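Local coordinates for protein platelet inhibitor (Ancylostoma caninum, PDB 4TPV) that inhibits platelet aggregation and adhesion as a secreted hookworm toxin of the CAP superfamily, perhaps by binding platelet integrins, at residues E21-Y26 with R40-D45; E50-S55 with V134-P139. All blocks are in the same frame, centred on the assembly; numbering follows the deposited sequence.

Contact 1. Residues E21-Y26 with R40-D45; sequences ELHNGY and RTMVYD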
# COMPACT_ATOMS: atom_id res chain seq x y z
N GLU A 21 3.23 0.25 -8.73
CA GLU A 21 2.30 -0.27 -9.73
C GLU A 21 1.50 -1.47 -9.22
O GLU A 21 0.29 -1.60 -9.50
CB GLU A 21 3.05 -0.67 -11.01
CG GLU A 21 2.13 -0.97 -12.20
CD GLU A 21 1.47 -2.35 -12.16
OE1 GLU A 21 2.07 -3.30 -11.62
OE2 GLU A 21 0.34 -2.47 -12.68
N LEU A 22 2.17 -2.36 -8.50
CA LEU A 22 1.51 -3.54 -7.95
C LEU A 22 0.37 -3.12 -7.01
O LEU A 22 -0.76 -3.59 -7.13
CB LEU A 22 2.51 -4.42 -7.22
CG LEU A 22 2.07 -5.86 -6.97
CD1 LEU A 22 1.90 -6.57 -8.33
CD2 LEU A 22 3.13 -6.55 -6.13
N HIS A 23 0.67 -2.20 -6.09
CA HIS A 23 -0.37 -1.70 -5.18
C HIS A 23 -1.54 -1.04 -5.92
O HIS A 23 -2.70 -1.28 -5.61
CB HIS A 23 0.22 -0.69 -4.19
CG HIS A 23 0.91 -1.32 -3.02
ND1 HIS A 23 2.17 -1.86 -3.10
CD2 HIS A 23 0.52 -1.45 -1.73
CE1 HIS A 23 2.52 -2.34 -1.91
NE2 HIS A 23 1.54 -2.10 -1.07
N ASN A 24 -1.24 -0.19 -6.89
CA ASN A 24 -2.32 0.45 -7.61
C ASN A 24 -3.17 -0.54 -8.42
O ASN A 24 -4.38 -0.41 -8.47
CB ASN A 24 -1.76 1.56 -8.50
CG ASN A 24 -1.48 2.82 -7.71
OD1 ASN A 24 -2.18 3.11 -6.74
ND2 ASN A 24 -0.48 3.58 -8.13
N GLY A 25 -2.54 -1.56 -9.01
CA GLY A 25 -3.29 -2.63 -9.66
C GLY A 25 -4.19 -3.39 -8.69
O GLY A 25 -5.32 -3.76 -9.03
N TYR A 26 -3.69 -3.65 -7.48
CA TYR A 26 -4.50 -4.27 -6.44
C TYR A 26 -5.68 -3.36 -6.10
O TYR A 26 -6.80 -3.81 -5.94
CB TYR A 26 -3.70 -4.52 -5.16
CG TYR A 26 -2.60 -5.55 -5.24
CD1 TYR A 26 -2.61 -6.55 -6.18
CD2 TYR A 26 -1.56 -5.52 -4.31
CE1 TYR A 26 -1.60 -7.50 -6.22
CE2 TYR A 26 -0.55 -6.46 -4.36
CZ TYR A 26 -0.58 -7.44 -5.31
OH TYR A 26 0.44 -8.37 -5.35
N ARG A 40 -8.10 5.99 -3.55
CA ARG A 40 -7.03 6.85 -4.07
C ARG A 40 -5.92 6.10 -4.81
O ARG A 40 -5.54 4.98 -4.46
CB ARG A 40 -6.41 7.67 -2.93
CG ARG A 40 -7.43 8.68 -2.33
CD ARG A 40 -6.78 9.81 -1.55
NE ARG A 40 -6.07 10.73 -2.43
CZ ARG A 40 -5.80 12.00 -2.13
NH1 ARG A 40 -6.20 12.50 -0.98
NH2 ARG A 40 -5.14 12.76 -3.00
N THR A 41 -5.38 6.76 -5.82
CA THR A 41 -4.15 6.32 -6.45
C THR A 41 -3.03 6.51 -5.45
O THR A 41 -2.92 7.58 -4.84
CB THR A 41 -3.84 7.12 -7.71
OG1 THR A 41 -4.95 7.06 -8.60
CG2 THR A 41 -2.61 6.55 -8.42
N MET A 42 -2.21 5.48 -5.27
CA MET A 42 -0.98 5.66 -4.48
C MET A 42 0.17 6.21 -5.29
O MET A 42 0.38 5.87 -6.46
CB MET A 42 -0.52 4.35 -3.86
CG MET A 42 -1.36 3.89 -2.69
SD MET A 42 -0.73 2.32 -2.02
CE MET A 42 -1.71 2.23 -0.51
N VAL A 43 0.95 7.07 -4.63
CA VAL A 43 2.18 7.60 -5.20
C VAL A 43 3.33 7.19 -4.30
O VAL A 43 3.18 7.17 -3.08
CB VAL A 43 2.11 9.14 -5.32
CG1 VAL A 43 3.47 9.72 -5.70
CG2 VAL A 43 1.02 9.54 -6.30
N TYR A 44 4.48 6.85 -4.87
CA TYR A 44 5.63 6.50 -4.02
C TYR A 44 6.08 7.73 -3.21
O TYR A 44 6.02 8.85 -3.69
CB TYR A 44 6.79 5.96 -4.85
CG TYR A 44 7.72 5.12 -3.99
CD1 TYR A 44 7.39 3.81 -3.67
CD2 TYR A 44 8.90 5.67 -3.46
CE1 TYR A 44 8.20 3.05 -2.87
CE2 TYR A 44 9.72 4.91 -2.65
CZ TYR A 44 9.37 3.60 -2.36
OH TYR A 44 10.16 2.83 -1.55
N ASP A 45 6.50 7.50 -1.97
CA ASP A 45 6.87 8.61 -1.09
C ASP A 45 8.19 8.30 -0.42
O ASP A 45 8.28 7.34 0.36
CB ASP A 45 5.77 8.85 -0.04
CG ASP A 45 6.03 10.07 0.81
OD1 ASP A 45 6.84 9.97 1.76
OD2 ASP A 45 5.42 11.11 0.52

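Contact 2. Residues E50-S55 with V134-P139; sequences EKAYKS and VCQYGP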
# COMPACT_ATOMS: atom_id res chain seq x y z
N GLU A 50 11.95 6.15 4.02
CA GLU A 50 12.89 6.28 5.13
C GLU A 50 12.26 5.77 6.44
O GLU A 50 12.93 5.09 7.22
CB GLU A 50 13.36 7.73 5.29
CG GLU A 50 14.06 7.99 6.63
CD GLU A 50 15.45 7.39 6.76
OE1 GLU A 50 15.94 6.72 5.82
OE2 GLU A 50 16.07 7.59 7.83
N LYS A 51 10.98 6.04 6.64
CA LYS A 51 10.27 5.52 7.81
C LYS A 51 10.27 3.99 7.78
O LYS A 51 10.48 3.32 8.81
CB LYS A 51 8.83 6.06 7.85
CG LYS A 51 8.05 5.75 9.12
CD LYS A 51 6.64 6.31 9.01
CE LYS A 51 5.81 5.98 10.25
NZ LYS A 51 4.36 6.25 10.04
N ALA A 52 10.07 3.45 6.59
CA ALA A 52 10.07 2.00 6.43
C ALA A 52 11.44 1.39 6.74
O ALA A 52 11.51 0.33 7.37
CB ALA A 52 9.62 1.62 5.01
N TYR A 53 12.53 2.05 6.31
CA TYR A 53 13.87 1.55 6.62
C TYR A 53 14.16 1.62 8.11
O TYR A 53 14.68 0.67 8.69
CB TYR A 53 14.96 2.29 5.81
CG TYR A 53 15.24 1.57 4.53
CD1 TYR A 53 16.07 0.44 4.52
CD2 TYR A 53 14.61 1.92 3.35
CE1 TYR A 53 16.29 -0.28 3.36
CE2 TYR A 53 14.82 1.20 2.18
CZ TYR A 53 15.67 0.10 2.19
OH TYR A 53 15.89 -0.63 1.05
N LYS A 54 13.82 2.73 8.74
CA LYS A 54 14.11 2.89 10.15
C LYS A 54 13.39 1.81 10.95
O LYS A 54 13.91 1.31 11.95
CB LYS A 54 13.72 4.30 10.62
CG LYS A 54 14.74 5.38 10.20
CD LYS A 54 16.08 5.20 10.91
CE LYS A 54 17.12 6.29 10.56
NZ LYS A 54 17.77 6.14 9.22
N SER A 55 12.20 1.43 10.49
CA SER A 55 11.41 0.40 11.17
C SER A 55 11.91 -1.00 10.81
O SER A 55 12.04 -1.87 11.69
CB SER A 55 9.93 0.52 10.82
OG SER A 55 9.21 -0.52 11.45
N VAL A 134 9.28 -4.26 4.26
CA VAL A 134 8.37 -3.41 5.03
C VAL A 134 7.87 -2.28 4.15
O VAL A 134 8.67 -1.63 3.48
CB VAL A 134 9.07 -2.80 6.28
CG1 VAL A 134 8.18 -1.76 6.93
CG2 VAL A 134 9.48 -3.89 7.26
N CYS A 135 6.57 -2.06 4.14
CA CYS A 135 6.01 -0.90 3.49
C CYS A 135 5.24 -0.07 4.51
O CYS A 135 4.56 -0.61 5.38
CB CYS A 135 5.10 -1.29 2.32
SG CYS A 135 5.93 -2.00 0.87
N GLN A 136 5.39 1.24 4.39
CA GLN A 136 4.70 2.20 5.23
C GLN A 136 3.74 2.99 4.36
O GLN A 136 4.06 3.33 3.21
CB GLN A 136 5.72 3.13 5.92
CG GLN A 136 6.60 2.43 6.94
CD GLN A 136 6.02 2.46 8.34
OE1 GLN A 136 4.95 3.04 8.56
NE2 GLN A 136 6.73 1.85 9.29
N TYR A 137 2.55 3.25 4.89
CA TYR A 137 1.51 3.91 4.13
C TYR A 137 1.08 5.22 4.77
O TYR A 137 1.33 5.48 5.97
CB TYR A 137 0.30 2.97 3.99
CG TYR A 137 0.68 1.64 3.36
CD1 TYR A 137 0.75 1.50 1.98
CD2 TYR A 137 1.03 0.55 4.15
CE1 TYR A 137 1.12 0.27 1.40
CE2 TYR A 137 1.41 -0.67 3.58
CZ TYR A 137 1.43 -0.81 2.20
OH TYR A 137 1.80 -2.02 1.64
N GLY A 138 0.42 6.06 3.98
CA GLY A 138 -0.12 7.31 4.48
C GLY A 138 -1.27 7.82 3.63
O GLY A 138 -1.47 7.37 2.51
N PRO A 139 -2.07 8.75 4.19
CA PRO A 139 -1.93 9.23 5.56
C PRO A 139 -2.47 8.24 6.58
O PRO A 139 -3.09 7.24 6.24
CB PRO A 139 -2.77 10.53 5.58
CG PRO A 139 -3.51 10.58 4.26
CD PRO A 139 -3.26 9.30 3.52
O HOH W 1 3.46 5.17 7.73

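Contact 1. Residues E21-Y26 with R40-D45
In the alpha-beta-alpha sandwich of the CAP fold, the first long helix, 13-34, is pinned to the entry of edge strand 43-44 by N24 and M42, a worked example of a side-chain amide imitating a neighbouring strand. The carboxamide of N24 meets both polar backbone atoms of M42. N24 OD1 accepts from M42 N at 2.8 Å, and N24 ND2 donates to M42 O at 3.0 Å. Each bond lies in the plane of the accepting carbonyl, on a lone pair, and M42 O sits only 7° out of the amide plane of N24. With chi1 at -80°, N24 CG stands beside the backbone N and anti to the carbonyl carbon, and the amide is thereby held out from the helix toward the loop. Beside the pair, T41 CG2 rests 3.7 Å from N24 ND2, while T41 OG1 is bonded to D168.

M42 answers with its side chain. Extended beyond CG, it brings SD to 3.8 Å from H23 CB and 4.7 Å from the centroid of the H23 imidazole, an oblique sulfur-aromatic contact. That ring is itself held at both nitrogens, ND1 by F19 O one turn earlier in the helix and NE2 by Y137 of strand 130-138. The chemistry implies a two-point lock: paired bonds fix the amide's rotation and satisfy both M42 backbone atoms in a buried setting, and the thioether adds apolar contact alongside.

Contact 2. Residues E50-S55 with V134-P139
A helix lying on a sheet makes this contact, which belongs to the alpha-beta-alpha sandwich of the CAP fold: helix 46-56 rests against strand 130-138, an inner strand of the mixed sheet, with segment axes 7.3 Å apart and N-to-C directions at 136°. It exemplifies how a small residue on the helix lets a longer one from the strand lie close. At A52 the helix comes down to the sheet. Q136 CG lies 3.5 Å from A52 CA, and A52 CB packs 4.1 Å from V134 CG1. Y137 and C135 turn to the other side of the sheet, where C135 is joined to C122 by a disulfide between adjacent strands.

The amide of Q136 lies between K51 and S55, residues one helical turn apart. Its chain bends about CB-CG (chi2 -92°), and the amide then presents OE1 to K51 and NE2 to S55, with Q136 NE2 3.8 Å from S55 CB. The hydroxyl of S55 is bonded to E68 on the neighbouring strand 68-73. The aliphatic part of K51, fully extended, crosses the glutamine at about a right angle, its CE 3.5 Å from Q136 OE1. Polar contact between helix and strand runs through one water, at the partly exposed border. This water accepts from K51 NZ at 2.7 Å and donates to both Q136 OE1 at 2.7 Å and Y137 O at 2.8 Å.

Contacts 1 and 2 lie in series along the chain, their centres about 15 Å apart, and both reach the same mixed sheet. Strand 43-44 of contact 1 runs straight into helix 46-56 of contact 2, and D45 marks the turn by capping L48 N at the start of that helix. The two meet physically through Y137. Its OH is 2.7 Å from H23 NE2, a probable hydrogen bond. Alongside, Y137 CD1 packs 3.6 Å from M42 CE. The CB of Y137 points away from helix 46-56, and the ring reaches H23 of helix 13-34. Strand 130-138 therefore serves both layers, joining the helix on one face of the sheet to the helix on the other.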